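Local coordinates for protein nicotinate-nucleotide pyrophosphorylase (Francisella tularensis subsp. tularensis, PDB 3TQV) that probably catalyses the decarboxylating transfer of a phosphoribosyl group from PRPP to quinolinate, yielding nicotinate mononucleotide for NAD(+) biosynthesis, at residues B[92-97]-B[281-286]; B[63-68]-B[75-80]; B[69-74]-B[104-109]. One frame throughout, in Å; residues are numbered along the deposited sequence.

Overall arrangement
The three contacts lie on the same side of the chain's centre, in the alpha/beta region formed mainly by the N-terminal part of the chain, away from the predicted substrate-binding residues of its own chain. Contact 2 is closest to contact 3, about 9 Å between centres, and both use helix 61-71; contacts 1 and 2 are about 10 Å apart and share the four-stranded antiparallel sheet; contacts 1 and 3 are about 13 Å apart, bridged by packing of L283 on E107. Along the chain contact 2 closes before contact 1 opens, while contact 3 interlocks with both. The C-terminal strand 281-285 thus completes the sheet begun by residues 45-97.

Contact 1: B[92-97]-B[281-286]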
loop_
_atom_site.group_PDB
_atom_site.type_symbol
_atom_site.label_atom_id
_atom_site.label_comp_id
_atom_site.label_asym_id
_atom_site.label_seq_id
_atom_site.Cartn_x
_atom_site.Cartn_y
_atom_site.Cartn_z
ATOM N N ARG B 92 7.232 14.620 -18.667
ATOM C CA ARG B 92 6.216 15.361 -17.944
ATOM C C ARG B 92 4.879 14.668 -18.147
ATOM O O ARG B 92 4.453 14.473 -19.287
ATOM C CB ARG B 92 6.119 16.795 -18.466
ATOM C CG ARG B 92 7.332 17.682 -18.253
ATOM C CD ARG B 92 6.966 19.117 -18.613
ATOM N NE ARG B 92 8.094 20.047 -18.539
ATOM C CZ ARG B 92 7.975 21.364 -18.687
ATOM N NH1 ARG B 92 6.781 21.896 -18.905
ATOM N NH2 ARG B 92 9.039 22.149 -18.608
ATOM N N ILE B 93 4.202 14.302 -17.061
ATOM C CA ILE B 93 2.913 13.634 -17.203
ATOM C C ILE B 93 1.732 14.603 -17.251
ATOM O O ILE B 93 0.755 14.374 -17.975
ATOM C CB ILE B 93 2.698 12.529 -16.150
ATOM C CG1 ILE B 93 2.969 13.058 -14.744
ATOM C CG2 ILE B 93 3.628 11.357 -16.429
ATOM C CD1 ILE B 93 3.187 11.967 -13.726
ATOM N N PHE B 94 1.816 15.695 -16.504
ATOM C CA PHE B 94 0.754 16.684 -16.581
ATOM C C PHE B 94 1.287 18.055 -16.263
ATOM O O PHE B 94 2.388 18.184 -15.753
ATOM C CB PHE B 94 -0.432 16.323 -15.671
ATOM C CG PHE B 94 -0.115 16.373 -14.192
ATOM C CD1 PHE B 94 -0.215 17.571 -13.485
ATOM C CD2 PHE B 94 0.270 15.228 -13.516
ATOM C CE1 PHE B 94 0.077 17.628 -12.127
ATOM C CE2 PHE B 94 0.567 15.269 -12.169
ATOM C CZ PHE B 94 0.473 16.471 -11.462
ATOM N N GLU B 95 0.515 19.080 -16.597
ATOM C CA GLU B 95 0.895 20.452 -16.296
ATOM C C GLU B 95 -0.214 21.143 -15.542
ATOM O O GLU B 95 -1.400 20.842 -15.715
ATOM C CB GLU B 95 1.234 21.223 -17.566
ATOM C CG GLU B 95 2.574 20.829 -18.156
ATOM C CD GLU B 95 2.787 21.379 -19.554
ATOM O OE1 GLU B 95 1.784 21.729 -20.217
ATOM O OE2 GLU B 95 3.963 21.458 -19.985
ATOM N N LEU B 96 0.187 22.055 -14.672
ATOM C CA LEU B 96 -0.768 22.762 -13.846
ATOM C C LEU B 96 -0.640 24.255 -14.095
ATOM O O LEU B 96 0.456 24.777 -14.333
ATOM C CB LEU B 96 -0.556 22.444 -12.356
ATOM C CG LEU B 96 -0.759 21.027 -11.784
ATOM C CD1 LEU B 96 -0.458 21.022 -10.292
ATOM C CD2 LEU B 96 -2.165 20.473 -12.015
ATOM N N LYS B 97 -1.783 24.922 -14.068
ATOM C CA LYS B 97 -1.829 26.367 -14.031
ATOM C C LYS B 97 -2.845 26.746 -12.957
ATOM O O LYS B 97 -4.002 26.293 -12.985
ATOM C CB LYS B 97 -2.221 26.915 -15.399
ATOM C CG LYS B 97 -2.652 28.365 -15.409
ATOM C CD LYS B 97 -1.554 29.284 -15.918
ATOM C CE LYS B 97 -2.138 30.557 -16.547
ATOM N NZ LYS B 97 -2.531 30.365 -17.984
ATOM N N LEU B 281 8.302 10.417 -8.280
ATOM C CA LEU B 281 7.670 11.529 -8.954
ATOM C C LEU B 281 8.217 12.798 -8.375
ATOM O O LEU B 281 8.879 12.771 -7.351
ATOM C CB LEU B 281 6.160 11.496 -8.723
ATOM C CG LEU B 281 5.466 10.256 -9.265
ATOM C CD1 LEU B 281 3.960 10.408 -9.154
ATOM C CD2 LEU B 281 5.899 10.024 -10.704
ATOM N N SER B 282 7.937 13.914 -9.030
ATOM C CA SER B 282 8.280 15.214 -8.489
ATOM C C SER B 282 7.352 16.281 -9.101
ATOM O O SER B 282 7.079 16.270 -10.297
ATOM C CB SER B 282 9.761 15.508 -8.753
ATOM O OG SER B 282 10.122 16.780 -8.266
ATOM N N LEU B 283 6.829 17.182 -8.278
ATOM C CA LEU B 283 6.095 18.317 -8.819
ATOM C C LEU B 283 7.015 19.542 -8.882
ATOM O O LEU B 283 7.487 20.032 -7.857
ATOM C CB LEU B 283 4.858 18.626 -7.974
ATOM C CG LEU B 283 3.947 19.741 -8.512
ATOM C CD1 LEU B 283 3.186 19.248 -9.715
ATOM C CD2 LEU B 283 2.976 20.226 -7.450
ATOM N N GLN B 284 7.294 20.024 -10.079
ATOM C CA GLN B 284 8.085 21.242 -10.199
ATOM C C GLN B 284 7.148 22.454 -10.294
ATOM O O GLN B 284 6.385 22.609 -11.257
ATOM C CB GLN B 284 9.078 21.161 -11.376
ATOM C CG GLN B 284 10.050 19.972 -11.294
ATOM C CD GLN B 284 11.063 20.102 -10.155
ATOM O OE1 GLN B 284 11.700 21.147 -9.996
ATOM N NE2 GLN B 284 11.220 19.045 -9.363
ATOM N N VAL B 285 7.197 23.288 -9.260
ATOM C CA VAL B 285 6.310 24.431 -9.140
ATOM C C VAL B 285 7.015 25.748 -9.458
ATOM O O VAL B 285 7.748 26.281 -8.621
ATOM C CB VAL B 285 5.696 24.512 -7.717
ATOM C CG1 VAL B 285 4.863 25.776 -7.544
ATOM C CG2 VAL B 285 4.850 23.300 -7.442
ATOM N N GLN B 286 6.794 26.243 -10.675
ATOM C CA GLN B 286 7.206 27.590 -11.081
ATOM C C GLN B 286 7.167 27.804 -12.588
ATOM O O GLN B 286 8.026 27.302 -13.312
ATOM C CB GLN B 286 8.582 27.962 -10.534
ATOM C CG GLN B 286 8.519 28.959 -9.393
ATOM C CD GLN B 286 7.627 30.137 -9.717
ATOM O OE1 GLN B 286 6.519 29.974 -10.232
ATOM N NE2 GLN B 286 8.116 31.342 -9.436
#
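Behind the apolar meeting of F94 and L96 with L283, on the other face of strand 281-285, Q284 NE2 donates to S282 OG over 2.7 Å, the hydroxyl lying close to the plane of the Q284 amide. The setting is a four-stranded antiparallel sheet in which strand 45-52 runs between strands 92-97 and 281-285, so the two segments are second neighbours with no hydrogen bond between them. They meet through side chains that reach past the intervening strand on the face covered by helix 100-130. L283 does most of this: its CG is anti to the backbone N (chi1 -176°), which carries CD1 to a point 4.1 Å from L96 CD1. The two leucine side chains cross at about a right angle. The same L283 methyl comes obliquely to the F94 ring, with CD1 4.3 Å from CE1, while L96 CG lies at the edge of that ring, in its plane. One methyl therefore serves both partners, and I103 and E107 of helix 100-130 also pack on L283. I93 and F94 both bond through their backbones to C50; with I93 at a nearly helical psi of -35°, this is consistent with a classic beta bulge. On the opposite face R92 NH1 forms a salt bridge with E95 OE2 at 3.0 Å, although the hydrogen bond within it is weak, and the arginine also makes a cation-pi contact with F49 of the middle strand. Strand 281-285 is the C-terminal strand of the chain, added to a sheet of N-terminal strands, and it reaches the dimer partner as well: V285 O accepts a hydrogen bond from ND2 of N177 of the second subunit.

Contact 2: B[63-68]-B[75-80]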
loop_
_atom_site.group_PDB
_atom_site.type_symbol
_atom_site.label_atom_id
_atom_site.label_comp_id
_atom_site.label_asym_id
_atom_site.label_seq_id
_atom_site.Cartn_x
_atom_site.Cartn_y
_atom_site.Cartn_z
ATOM N N PHE B 63 -8.003 10.205 -9.804
ATOM C CA PHE B 63 -7.766 10.692 -8.444
ATOM C C PHE B 63 -7.170 12.097 -8.425
ATOM O O PHE B 63 -7.722 13.009 -7.810
ATOM C CB PHE B 63 -6.881 9.712 -7.653
ATOM C CG PHE B 63 -7.523 8.367 -7.434
ATOM C CD1 PHE B 63 -8.284 8.128 -6.305
ATOM C CD2 PHE B 63 -7.388 7.354 -8.372
ATOM C CE1 PHE B 63 -8.892 6.906 -6.096
ATOM C CE2 PHE B 63 -7.987 6.121 -8.165
ATOM C CZ PHE B 63 -8.743 5.901 -7.019
ATOM N N ALA B 64 -6.039 12.264 -9.095
ATOM C CA ALA B 64 -5.411 13.574 -9.211
ATOM C C ALA B 64 -6.456 14.607 -9.599
ATOM O O ALA B 64 -6.603 15.627 -8.938
ATOM C CB ALA B 64 -4.322 13.532 -10.232
ATOM N N ASN B 65 -7.191 14.325 -10.672
ATOM C CA ASN B 65 -8.296 15.172 -11.093
ATOM C C ASN B 65 -9.249 15.478 -9.941
ATOM O O ASN B 65 -9.719 16.612 -9.789
ATOM C CB ASN B 65 -9.076 14.504 -12.231
ATOM C CG ASN B 65 -8.345 14.565 -13.578
ATOM O OD1 ASN B 65 -7.359 15.284 -13.740
ATOM N ND2 ASN B 65 -8.844 13.810 -14.551
ATOM N N GLU B 66 -9.541 14.461 -9.133
ATOM C CA GLU B 66 -10.536 14.615 -8.091
ATOM C C GLU B 66 -9.985 15.445 -6.943
ATOM O O GLU B 66 -10.720 16.224 -6.330
ATOM C CB GLU B 66 -11.063 13.255 -7.630
ATOM C CG GLU B 66 -12.164 13.308 -6.563
ATOM C CD GLU B 66 -13.282 14.283 -6.904
ATOM O OE1 GLU B 66 -13.409 14.674 -8.092
ATOM O OE2 GLU B 66 -14.035 14.661 -5.980
ATOM N N VAL B 67 -8.688 15.297 -6.672
ATOM C CA VAL B 67 -8.000 16.167 -5.717
ATOM C C VAL B 67 -8.116 17.627 -6.143
ATOM O O VAL B 67 -8.577 18.465 -5.372
ATOM C CB VAL B 67 -6.508 15.800 -5.559
ATOM C CG1 VAL B 67 -5.823 16.748 -4.592
ATOM C CG2 VAL B 67 -6.345 14.362 -5.100
ATOM N N ILE B 68 -7.695 17.942 -7.366
ATOM C CA ILE B 68 -7.863 19.301 -7.896
ATOM C C ILE B 68 -9.287 19.804 -7.663
ATOM O O ILE B 68 -9.510 20.842 -7.030
ATOM C CB ILE B 68 -7.577 19.375 -9.415
ATOM C CG1 ILE B 68 -6.090 19.232 -9.677
ATOM C CG2 ILE B 68 -8.061 20.692 -10.003
ATOM C CD1 ILE B 68 -5.249 19.592 -8.476
ATOM N N ILE B 75 -7.809 25.425 -10.525
ATOM C CA ILE B 75 -6.590 24.822 -11.065
ATOM C C ILE B 75 -6.885 24.111 -12.378
ATOM O O ILE B 75 -7.720 23.213 -12.420
ATOM C CB ILE B 75 -5.953 23.790 -10.108
ATOM C CG1 ILE B 75 -5.622 24.420 -8.750
ATOM C CG2 ILE B 75 -4.696 23.194 -10.745
ATOM C CD1 ILE B 75 -5.219 23.396 -7.670
ATOM N N GLN B 76 -6.193 24.505 -13.442
ATOM C CA GLN B 76 -6.355 23.854 -14.736
ATOM C C GLN B 76 -5.286 22.790 -14.924
ATOM O O GLN B 76 -4.094 23.045 -14.709
ATOM C CB GLN B 76 -6.240 24.869 -15.868
ATOM C CG GLN B 76 -6.949 26.177 -15.613
ATOM C CD GLN B 76 -6.271 27.339 -16.312
ATOM O OE1 GLN B 76 -6.232 27.404 -17.544
ATOM N NE2 GLN B 76 -5.720 28.261 -15.525
ATOM N N ILE B 77 -5.711 21.600 -15.343
ATOM C CA ILE B 77 -4.769 20.509 -15.573
ATOM C C ILE B 77 -4.743 20.077 -17.044
ATOM O O ILE B 77 -5.783 19.964 -17.698
ATOM C CB ILE B 77 -5.074 19.299 -14.653
ATOM C CG1 ILE B 77 -4.007 18.227 -14.795
ATOM C CG2 ILE B 77 -6.447 18.721 -14.953
ATOM C CD1 ILE B 77 -4.065 17.188 -13.687
ATOM N N THR B 78 -3.543 19.858 -17.564
ATOM C CA THR B 78 -3.405 19.250 -18.874
ATOM C C THR B 78 -2.548 18.008 -18.782
ATOM O O THR B 78 -1.415 18.051 -18.309
ATOM C CB THR B 78 -2.777 20.197 -19.883
ATOM O OG1 THR B 78 -3.472 21.442 -19.842
ATOM C CG2 THR B 78 -2.864 19.603 -21.289
ATOM N N TRP B 79 -3.110 16.904 -19.249
ATOM C CA TRP B 79 -2.437 15.623 -19.219
ATOM C C TRP B 79 -1.654 15.344 -20.506
ATOM O O TRP B 79 -2.196 15.387 -21.617
ATOM C CB TRP B 79 -3.464 14.525 -18.958
ATOM C CG TRP B 79 -4.028 14.563 -17.563
ATOM C CD1 TRP B 79 -5.185 15.167 -17.152
ATOM C CD2 TRP B 79 -3.450 13.966 -16.392
ATOM N NE1 TRP B 79 -5.363 14.981 -15.804
ATOM C CE2 TRP B 79 -4.314 14.248 -15.313
ATOM C CE3 TRP B 79 -2.291 13.219 -16.156
ATOM C CZ2 TRP B 79 -4.049 13.811 -14.015
ATOM C CZ3 TRP B 79 -2.033 12.786 -14.866
ATOM C CH2 TRP B 79 -2.907 13.085 -13.813
ATOM N N LEU B 80 -0.370 15.060 -20.346
ATOM C CA LEU B 80 0.480 14.728 -21.484
ATOM C C LEU B 80 0.509 13.225 -21.723
ATOM O O LEU B 80 0.858 12.769 -22.796
ATOM C CB LEU B 80 1.903 15.272 -21.288
ATOM C CG LEU B 80 2.073 16.778 -21.511
ATOM C CD1 LEU B 80 1.673 17.600 -20.286
ATOM C CD2 LEU B 80 3.514 17.060 -21.863
#
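I75 opens the meeting with helix 63-68 at the point where the chain, having turned back after the helix, is about to enter strand 76-79. Its CB lies 3.7 Å from I68 CG2, and the same I68 methyl comes to 3.5 Å from I75 O, covering the backbone there. Further out the two CD1 methyls approach to 3.9 Å, the isoleucine side chains crossing at about a right angle. The strand then runs back nearly antiparallel to the helix, their axes 9.9 Å apart at an angle of 168°: a helix-turn-strand unit in which the helix packs over one face of the antiparallel sheet. I77 points toward the helix. Its CG2 and CD1 methyls both lie 3.8 Å from N65 OD1, and CD1 also sits over one face of the W79 ring, offset toward the rim. W79, next on this side of the strand, presents its indole edge to the helix. NE1 donates to N65 OD1 over 2.9 Å, with an N-H...O angle of 153°; the oxygen lies near the indole plane, whereas the donor is tilted 16° from the carbonyl plane of the amide. Amide and ring stand steeply against each other. Along the same edge A64 CB is 3.8 Å from W79 CZ2, so that the benzo end of the indole packs on the methyl while the pyrrole end makes the polar bond. F94 of the adjoining strand meets the W79 ring, and I110 of helix 100-130 packs on both A64 and I68. One directional bond, set at one end of mostly apolar packing, satisfies the indole N-H and limits rotation of the tryptophan ring, while I68 and I75 at the other end are held by undirected van der Waals packing.

Contact 3: B[69-74]-B[104-109]; sequences NQLDKN and LTAERT
L71 keeps CG beside its backbone N (chi1 -81°) and extends CD1 away from CA (chi2 -170°), which sends this methyl straight at helix 104-109; T105, with CG2 anti to its own N, turns its methyl to meet it. The leucine branch lands on the backbone of the facing helix: CD1 is 3.5 Å from A106 CA and 3.6 Å from A106 N. A106 CB is also near, 3.7 Å from L71 CD1, and T105 CG2 lies 3.9 Å from the same methyl. At the small A106 a methyl from the C-terminal end of helix 61-71 thus comes close to the backbone of helix 100-130, an apolar helix-helix contact with no hydrogen bond across it. The T105 hydroxyl is hydrogen-bonded to D35 OD2 and R101 O, so its polar end is engaged apart from the leucine contact. Just past the helix end the chain is tied back, since K73 NZ donates to N69 O over 3.0 Å from above the carbonyl plane. D72 OD2, for its part, bonds to S102 OG near the start of the other helix. R108 packs on R142 of the second subunit, a predicted substrate-binding residue. Helix 61-71 packs on both helix 16-31, through Q70, and helix 100-130, where I68 meets A106 and V67 meets T109; T105 also touches I31 of helix 16-31, and strand 92-97 precedes helix 100-130 in the chain.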
loop_
_atom_site.group_PDB
_atom_site.type_symbol
_atom_site.label_atom_id
_atom_site.label_comp_id
_atom_site.label_asym_id
_atom_site.label_seq_id
_atom_site.Cartn_x
_atom_site.Cartn_y
_atom_site.Cartn_z
ATOM N N ASN B 69 -10.238 19.038 -8.185
ATOM C CA ASN B 69 -11.656 19.348 -8.125
ATOM C C ASN B 69 -12.149 19.692 -6.728
ATOM O O ASN B 69 -12.942 20.629 -6.550
ATOM C CB ASN B 69 -12.450 18.157 -8.653
ATOM C CG ASN B 69 -13.915 18.468 -8.815
ATOM O OD1 ASN B 69 -14.782 17.754 -8.302
ATOM N ND2 ASN B 69 -14.202 19.552 -9.523
ATOM N N GLN B 70 -11.689 18.921 -5.744
ATOM C CA GLN B 70 -12.107 19.119 -4.360
ATOM C C GLN B 70 -11.421 20.302 -3.673
ATOM O O GLN B 70 -12.003 20.934 -2.796
ATOM C CB GLN B 70 -11.930 17.837 -3.551
ATOM C CG GLN B 70 -13.024 16.801 -3.782
ATOM C CD GLN B 70 -12.811 15.515 -2.975
ATOM O OE1 GLN B 70 -13.107 14.404 -3.445
ATOM N NE2 GLN B 70 -12.300 15.662 -1.757
ATOM N N LEU B 71 -10.194 20.613 -4.072
ATOM C CA LEU B 71 -9.473 21.720 -3.446
ATOM C C LEU B 71 -9.754 23.097 -4.053
ATOM O O LEU B 71 -9.955 24.072 -3.339
ATOM C CB LEU B 71 -7.970 21.465 -3.476
ATOM C CG LEU B 71 -7.420 20.543 -2.400
ATOM C CD1 LEU B 71 -5.898 20.575 -2.416
ATOM C CD2 LEU B 71 -7.951 20.967 -1.053
ATOM N N ASP B 72 -9.747 23.167 -5.376
ATOM C CA ASP B 72 -9.799 24.432 -6.070
ATOM C C ASP B 72 -10.095 24.144 -7.545
ATOM O O ASP B 72 -9.187 23.873 -8.326
ATOM C CB ASP B 72 -8.451 25.155 -5.919
ATOM C CG ASP B 72 -8.466 26.560 -6.513
ATOM O OD1 ASP B 72 -9.387 26.867 -7.304
ATOM O OD2 ASP B 72 -7.563 27.362 -6.190
ATOM N N LYS B 73 -11.367 24.194 -7.925
ATOM C CA LYS B 73 -11.748 23.930 -9.311
ATOM C C LYS B 73 -11.044 24.879 -10.292
ATOM O O LYS B 73 -11.028 24.634 -11.496
ATOM C CB LYS B 73 -13.270 24.017 -9.480
ATOM C CG LYS B 73 -14.066 23.162 -8.513
ATOM C CD LYS B 73 -15.470 22.899 -9.038
ATOM C CE LYS B 73 -16.355 22.228 -7.989
ATOM N NZ LYS B 73 -15.773 20.949 -7.446
ATOM N N ASN B 74 -10.461 25.954 -9.765
ATOM C CA ASN B 74 -9.732 26.936 -10.570
ATOM C C ASN B 74 -8.434 26.407 -11.176
ATOM O O ASN B 74 -7.995 26.904 -12.208
ATOM C CB ASN B 74 -9.420 28.202 -9.755
ATOM C CG ASN B 74 -10.667 28.976 -9.364
ATOM O OD1 ASN B 74 -11.573 29.182 -10.179
ATOM N ND2 ASN B 74 -10.724 29.401 -8.103
ATOM N N LEU B 104 0.395 24.003 -3.916
ATOM C CA LEU B 104 1.345 23.504 -2.937
ATOM C C LEU B 104 0.657 22.559 -1.967
ATOM O O LEU B 104 1.299 21.711 -1.336
ATOM C CB LEU B 104 2.006 24.650 -2.157
ATOM C CG LEU B 104 3.020 25.514 -2.911
ATOM C CD1 LEU B 104 3.600 26.602 -2.007
ATOM C CD2 LEU B 104 4.115 24.660 -3.554
ATOM N N THR B 105 -0.652 22.721 -1.849
ATOM C CA THR B 105 -1.441 21.913 -0.937
ATOM C C THR B 105 -1.908 20.640 -1.624
ATOM O O THR B 105 -1.843 19.555 -1.045
ATOM C CB THR B 105 -2.630 22.709 -0.384
ATOM O OG1 THR B 105 -2.129 23.796 0.413
ATOM C CG2 THR B 105 -3.522 21.816 0.467
ATOM N N ALA B 106 -2.364 20.777 -2.865
ATOM C CA ALA B 106 -2.784 19.622 -3.654
ATOM C C ALA B 106 -1.652 18.597 -3.801
ATOM O O ALA B 106 -1.885 17.377 -3.863
ATOM C CB ALA B 106 -3.266 20.071 -5.021
ATOM N N GLU B 107 -0.429 19.122 -3.819
ATOM C CA GLU B 107 0.752 18.390 -4.250
ATOM C C GLU B 107 0.900 16.951 -3.739
ATOM O O GLU B 107 0.773 15.984 -4.502
ATOM C CB GLU B 107 1.995 19.180 -3.879
ATOM C CG GLU B 107 3.244 18.608 -4.494
ATOM C CD GLU B 107 4.492 19.334 -4.048
ATOM O OE1 GLU B 107 4.399 20.550 -3.772
ATOM O OE2 GLU B 107 5.560 18.686 -3.969
ATOM N N ARG B 108 1.204 16.834 -2.450
ATOM C CA ARG B 108 1.546 15.570 -1.823
ATOM C C ARG B 108 0.453 14.507 -2.064
ATOM O O ARG B 108 0.751 13.377 -2.473
ATOM C CB ARG B 108 1.769 15.813 -0.326
ATOM C CG ARG B 108 2.702 14.852 0.390
ATOM C CD ARG B 108 3.174 13.707 -0.477
ATOM N NE ARG B 108 4.342 14.105 -1.239
ATOM C CZ ARG B 108 4.939 13.351 -2.151
ATOM N NH1 ARG B 108 4.474 12.143 -2.426
ATOM N NH2 ARG B 108 6.009 13.809 -2.780
ATOM N N THR B 109 -0.804 14.886 -1.826
ATOM C CA THR B 109 -1.939 14.002 -2.064
ATOM C C THR B 109 -1.969 13.540 -3.517
ATOM O O THR B 109 -2.062 12.357 -3.786
ATOM C CB THR B 109 -3.301 14.671 -1.688
ATOM O OG1 THR B 109 -3.255 15.186 -0.351
ATOM C CG2 THR B 109 -4.443 13.679 -1.781
#